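Local coordinates for putative metalloprotease II (Bacteroides fragilis, PDB 4ON1), which is probably a secreted zinc-dependent metalloendopeptidase related to fragilysin, with a fragilysin-type N-terminal domain and a matrixin-like catalytic domain, at residues E65-E68 against S69-P72; S36-N40 against T41-I45. All blocks are in the same frame, centred on the assembly; numbering follows the deposited sequence.

Contact 1 of 2, residues E65-E68 against S69-P72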
loop_
_atom_site.group_PDB
_atom_site.type_symbol
_atom_site.label_atom_id
_atom_site.label_comp_id
_atom_site.label_asym_id
_atom_site.label_seq_id
_atom_site.Cartn_x
_atom_site.Cartn_y
_atom_site.Cartn_z
ATOM N N GLU A 65 -4.389 -11.765 -3.715
ATOM C CA GLU A 65 -5.274 -11.433 -4.822
ATOM C C GLU A 65 -5.740 -9.991 -4.655
ATOM O O GLU A 65 -6.103 -9.574 -3.553
ATOM C CB GLU A 65 -6.467 -12.405 -4.863
ATOM C CG GLU A 65 -7.536 -12.088 -5.906
ATOM C CD GLU A 65 -8.729 -13.040 -5.842
ATOM O OE1 GLU A 65 -8.632 -14.083 -5.154
ATOM O OE2 GLU A 65 -9.768 -12.743 -6.473
ATOM N N ILE A 66 -5.694 -9.222 -5.736
ATOM C CA ILE A 66 -6.169 -7.845 -5.717
ATOM C C ILE A 66 -7.223 -7.635 -6.798
ATOM O O ILE A 66 -7.016 -7.986 -7.963
ATOM C CB ILE A 66 -5.023 -6.833 -5.936
ATOM C CG1 ILE A 66 -3.884 -7.075 -4.936
ATOM C CG2 ILE A 66 -5.545 -5.398 -5.851
ATOM C CD1 ILE A 66 -2.645 -6.243 -5.228
ATOM N N GLU A 67 -8.361 -7.080 -6.403
ATOM C CA GLU A 67 -9.418 -6.756 -7.350
ATOM C C GLU A 67 -9.599 -5.252 -7.407
ATOM O O GLU A 67 -9.867 -4.609 -6.392
ATOM C CB GLU A 67 -10.724 -7.441 -6.961
ATOM C CG GLU A 67 -11.923 -7.000 -7.777
ATOM C CD GLU A 67 -13.241 -7.355 -7.107
ATOM O OE1 GLU A 67 -13.259 -8.293 -6.278
ATOM O OE2 GLU A 67 -14.253 -6.680 -7.394
ATOM N N GLU A 68 -9.417 -4.705 -8.602
ATOM C CA GLU A 68 -9.492 -3.274 -8.858
ATOM C C GLU A 68 -10.352 -3.046 -10.106
ATOM O O GLU A 68 -10.023 -3.544 -11.189
ATOM C CB GLU A 68 -8.081 -2.709 -9.047
ATOM C CG GLU A 68 -7.981 -1.254 -9.462
ATOM C CD GLU A 68 -6.575 -0.908 -9.935
ATOM O OE1 GLU A 68 -5.700 -0.640 -9.078
ATOM O OE2 GLU A 68 -6.335 -0.932 -11.169
ATOM N N SER A 69 -11.464 -2.335 -9.948
ATOM C CA SER A 69 -12.430 -2.168 -11.040
ATOM C C SER A 69 -12.816 -3.506 -11.654
ATOM O O SER A 69 -12.846 -3.649 -12.881
ATOM C CB SER A 69 -11.863 -1.255 -12.129
ATOM O OG SER A 69 -11.558 0.026 -11.605
ATOM N N ASN A 70 -13.084 -4.482 -10.790
ATOM C CA ASN A 70 -13.390 -5.853 -11.195
ATOM C C ASN A 70 -12.325 -6.477 -12.092
ATOM O O ASN A 70 -12.641 -7.317 -12.936
ATOM C CB ASN A 70 -14.738 -5.904 -11.912
ATOM C CG ASN A 70 -15.847 -5.285 -11.093
ATOM O OD1 ASN A 70 -16.250 -5.824 -10.061
ATOM N ND2 ASN A 70 -16.352 -4.146 -11.555
ATOM N N ARG A 71 -11.071 -6.070 -11.911
ATOM C CA ARG A 71 -9.970 -6.652 -12.676
ATOM C C ARG A 71 -8.819 -6.998 -11.741
ATOM O O ARG A 71 -8.604 -6.307 -10.746
ATOM C CB ARG A 71 -9.476 -5.693 -13.754
ATOM C CG ARG A 71 -10.486 -5.344 -14.846
ATOM C CD ARG A 71 -10.805 -6.517 -15.749
ATOM N NE ARG A 71 -11.706 -6.118 -16.831
ATOM C CZ ARG A 71 -13.028 -6.247 -16.797
ATOM N NH1 ARG A 71 -13.621 -6.738 -15.718
ATOM N NH2 ARG A 71 -13.757 -5.859 -17.836
ATOM N N PRO A 72 -8.078 -8.070 -12.056
ATOM C CA PRO A 72 -6.951 -8.456 -11.200
ATOM C C PRO A 72 -5.780 -7.478 -11.304
ATOM O O PRO A 72 -5.527 -6.903 -12.369
ATOM C CB PRO A 72 -6.559 -9.842 -11.729
ATOM C CG PRO A 72 -7.026 -9.852 -13.161
ATOM C CD PRO A 72 -8.244 -8.957 -13.224
HETATM O O HOH W 1 -13.231 -4.132 -7.625
#
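The side chains of Glu67 and Asn70 run alongside each other in one direction. Their carboxylate and amide planes are turned 31° apart. The methylene CG of Glu67 passes 3.9 Å from Asn70 CA. Glu67 OE2 and Asn70 OD1 end 3.4 Å apart, and both are acceptors, so they do not bond directly. Water 1 links the two residues instead. It donates to Glu67 OE2 at 2.8 Å and accepts from Asn70 N at 3.2 Å. Glu67 reaches this water because its CG is anti to the backbone N (chi1 172°) and the chain stays extended beyond it.

The backbone that carries them makes a two-residue beta hairpin. Ser69 and Asn70 both have left-handed backbone angles, close to a type I' turn. Glu68 and Arg71 close it as an antiparallel hydrogen-bonded pair. Glu68 N to Arg71 O is nearly straight at 2.8 Å. Arg71 N to Glu68 O is as short, 2.8 Å, but more bent. Glu67 and Pro72 form the following non-hydrogen-bonded pair, where Pro72 CA approaches Ile66 O at 3.3 Å in a CA-H...O contact.

Glu68 and Arg71 leave the hairpin on the face away from Glu67. The Arg71 chain bends at chi2 (-69°) and curls back. Its NH1 then bonds Asn70 O at 3.0 Å, with that oxygen close to the guanidinium plane. The Glu68 carboxylate is held by Tyr92 and Ser89.

The turn joins strand 52-68 to strand 71-78. On its other edge strand 52-68 runs parallel to strand 240-248, with backbone hydrogen bonds from Glu65 and Glu67. Ile66 packs on Ile224 of helix 217-230, and Glu68 touches Thr221 of the same helix.

Contact 2 of 2, residues S36-N40 against T41-I45; sequences SKISN and TEHTI
Ser39, Thr41 and His43 gather round water 2. It accepts from Ser39 N at 2.8 Å and from Thr41 N at 3.3 Å. His43 NE2 hydrogen-bonds to it at 3.2 Å. Water 3 also bridges the bend. It donates to Thr41 O at 3.0 Å and more weakly to Ser39 O.

The imidazole of His43 lies against Ile38. Ile38 CG1 sits over one ring face, 3.8 Å from the centroid and 20° off the normal, as a CH-pi contact. The Ile38 and His43 side chains run antiparallel as they pass. CG1 is placed there with chi1 at -61°, beside the backbone N of Ile38.

This bend is the loop that carries the chain from helix 28-35 into strand 43-49 of the fragilysin-type N-terminal domain. Strand 43-49 runs between the parallel strand 19-22 and the antiparallel strand 52-68.

Lys37 O approaches His43 CE1 obliquely at 3.3 Å. Thr41 O lies at the ring edge, in plane. The other ring nitrogen, ND1, is hydrogen-bonded to NE2 of His19, whose ring also meets that of His43. Further in, Ile38 CD1 comes within 4.5 Å of Ile45 CD1.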
loop_
_atom_site.group_PDB
_atom_site.type_symbol
_atom_site.label_atom_id
_atom_site.label_comp_id
_atom_site.label_asym_id
_atom_site.label_seq_id
_atom_site.Cartn_x
_atom_site.Cartn_y
_atom_site.Cartn_z
ATOM N N SER A 36 3.911 -8.641 -17.549
ATOM C CA SER A 36 2.867 -9.590 -17.924
ATOM C C SER A 36 3.412 -10.967 -18.314
ATOM O O SER A 36 2.647 -11.926 -18.412
ATOM C CB SER A 36 2.035 -9.031 -19.080
ATOM O OG SER A 36 2.828 -8.884 -20.241
ATOM N N LYS A 37 4.722 -11.073 -18.537
ATOM C CA LYS A 37 5.319 -12.359 -18.915
ATOM C C LYS A 37 5.880 -13.120 -17.711
ATOM O O LYS A 37 6.415 -14.223 -17.854
ATOM C CB LYS A 37 6.435 -12.158 -19.945
ATOM C CG LYS A 37 5.969 -11.606 -21.286
ATOM C CD LYS A 37 7.158 -11.307 -22.200
ATOM C CE LYS A 37 6.695 -10.718 -23.528
ATOM N NZ LYS A 37 5.711 -9.610 -23.304
ATOM N N ILE A 38 5.759 -12.526 -16.528
ATOM C CA ILE A 38 6.327 -13.108 -15.313
ATOM C C ILE A 38 5.249 -13.793 -14.475
ATOM O O ILE A 38 4.346 -13.129 -13.970
ATOM C CB ILE A 38 7.044 -12.030 -14.478
ATOM C CG1 ILE A 38 8.197 -11.429 -15.290
ATOM C CG2 ILE A 38 7.556 -12.609 -13.173
ATOM C CD1 ILE A 38 8.785 -10.170 -14.684
ATOM N N SER A 39 5.344 -15.117 -14.332
ATOM C CA SER A 39 4.297 -15.887 -13.656
ATOM C C SER A 39 4.779 -16.764 -12.503
ATOM O O SER A 39 4.521 -16.463 -11.340
ATOM C CB SER A 39 3.570 -16.775 -14.667
ATOM O OG SER A 39 2.374 -16.165 -15.120
ATOM N N ASN A 40 5.482 -17.847 -12.821
ATOM C CA ASN A 40 5.861 -18.814 -11.797
ATOM C C ASN A 40 7.329 -18.733 -11.430
ATOM O O ASN A 40 7.706 -18.885 -10.268
ATOM C CB ASN A 40 5.555 -20.242 -12.258
ATOM C CG ASN A 40 4.098 -20.445 -12.611
ATOM O OD1 ASN A 40 3.246 -20.577 -11.731
ATOM N ND2 ASN A 40 3.807 -20.490 -13.906
ATOM N N THR A 41 8.152 -18.494 -12.439
ATOM C CA THR A 41 9.593 -18.486 -12.267
ATOM C C THR A 41 10.162 -17.081 -12.117
ATOM O O THR A 41 9.517 -16.089 -12.448
ATOM C CB THR A 41 10.284 -19.192 -13.449
ATOM O OG1 THR A 41 9.815 -18.629 -14.682
ATOM C CG2 THR A 41 9.958 -20.670 -13.435
ATOM N N GLU A 42 11.381 -17.027 -11.599
ATOM C CA GLU A 42 12.164 -15.807 -11.509
ATOM C C GLU A 42 12.603 -15.333 -12.899
ATOM O O GLU A 42 13.072 -16.126 -13.714
ATOM C CB GLU A 42 13.379 -16.062 -10.614
ATOM C CG GLU A 42 14.339 -14.904 -10.441
ATOM C CD GLU A 42 15.606 -15.317 -9.701
ATOM O OE1 GLU A 42 15.494 -15.860 -8.582
ATOM O OE2 GLU A 42 16.713 -15.121 -10.249
ATOM N N HIS A 43 12.421 -14.046 -13.178
ATOM C CA HIS A 43 12.905 -13.462 -14.431
ATOM C C HIS A 43 13.995 -12.458 -14.106
ATOM O O HIS A 43 13.901 -11.725 -13.124
ATOM C CB HIS A 43 11.779 -12.778 -15.217
ATOM C CG HIS A 43 10.858 -13.728 -15.919
ATOM N ND1 HIS A 43 10.531 -13.591 -17.251
ATOM C CD2 HIS A 43 10.197 -14.828 -15.481
ATOM C CE1 HIS A 43 9.708 -14.562 -17.605
ATOM N NE2 HIS A 43 9.490 -15.326 -16.549
ATOM N N THR A 44 15.019 -12.406 -14.945
ATOM C CA THR A 44 16.100 -11.467 -14.714
ATOM C C THR A 44 15.991 -10.349 -15.734
ATOM O O THR A 44 15.834 -10.591 -16.934
ATOM C CB THR A 44 17.476 -12.155 -14.801
ATOM O OG1 THR A 44 17.523 -13.234 -13.860
ATOM C CG2 THR A 44 18.585 -11.170 -14.472
ATOM N N ILE A 45 16.068 -9.119 -15.238
ATOM C CA ILE A 45 15.870 -7.939 -16.066
ATOM C C ILE A 45 17.088 -7.035 -16.019
ATOM O O ILE A 45 17.610 -6.753 -14.943
ATOM C CB ILE A 45 14.655 -7.120 -15.596
ATOM C CG1 ILE A 45 13.411 -8.007 -15.475
ATOM C CG2 ILE A 45 14.416 -5.928 -16.527
ATOM C CD1 ILE A 45 12.291 -7.361 -14.682
HETATM O O HOH W 2 7.169 -17.044 -15.215
HETATM O O HOH W 3 6.980 -15.255 -11.062
#

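In the fold
Contacts 1 and 2 lie in series in the N-terminal domain. Contact 2 leads into strand 43-49. Contact 1 is the turn at the end of the next strand, 52-68. The two strands pair antiparallel. His43 of contact 2 bonds Ile58 through the backbone, and contact 1 closes the far end of that strand. The contact centres are about 20 Å apart and the nearest atoms about 10 Å, so they do not meet. Contact 1 lies at the join with strand 240-248, in the peptidase range. Contact 2 is farther out, its centre about 22 Å from the chain centre, against about 14 Å for contact 1. Neither reaches the zinc site. There Asp176 joins His334, His338 and His344 on the zinc, which is consistent with a latent form, as in profragilysin.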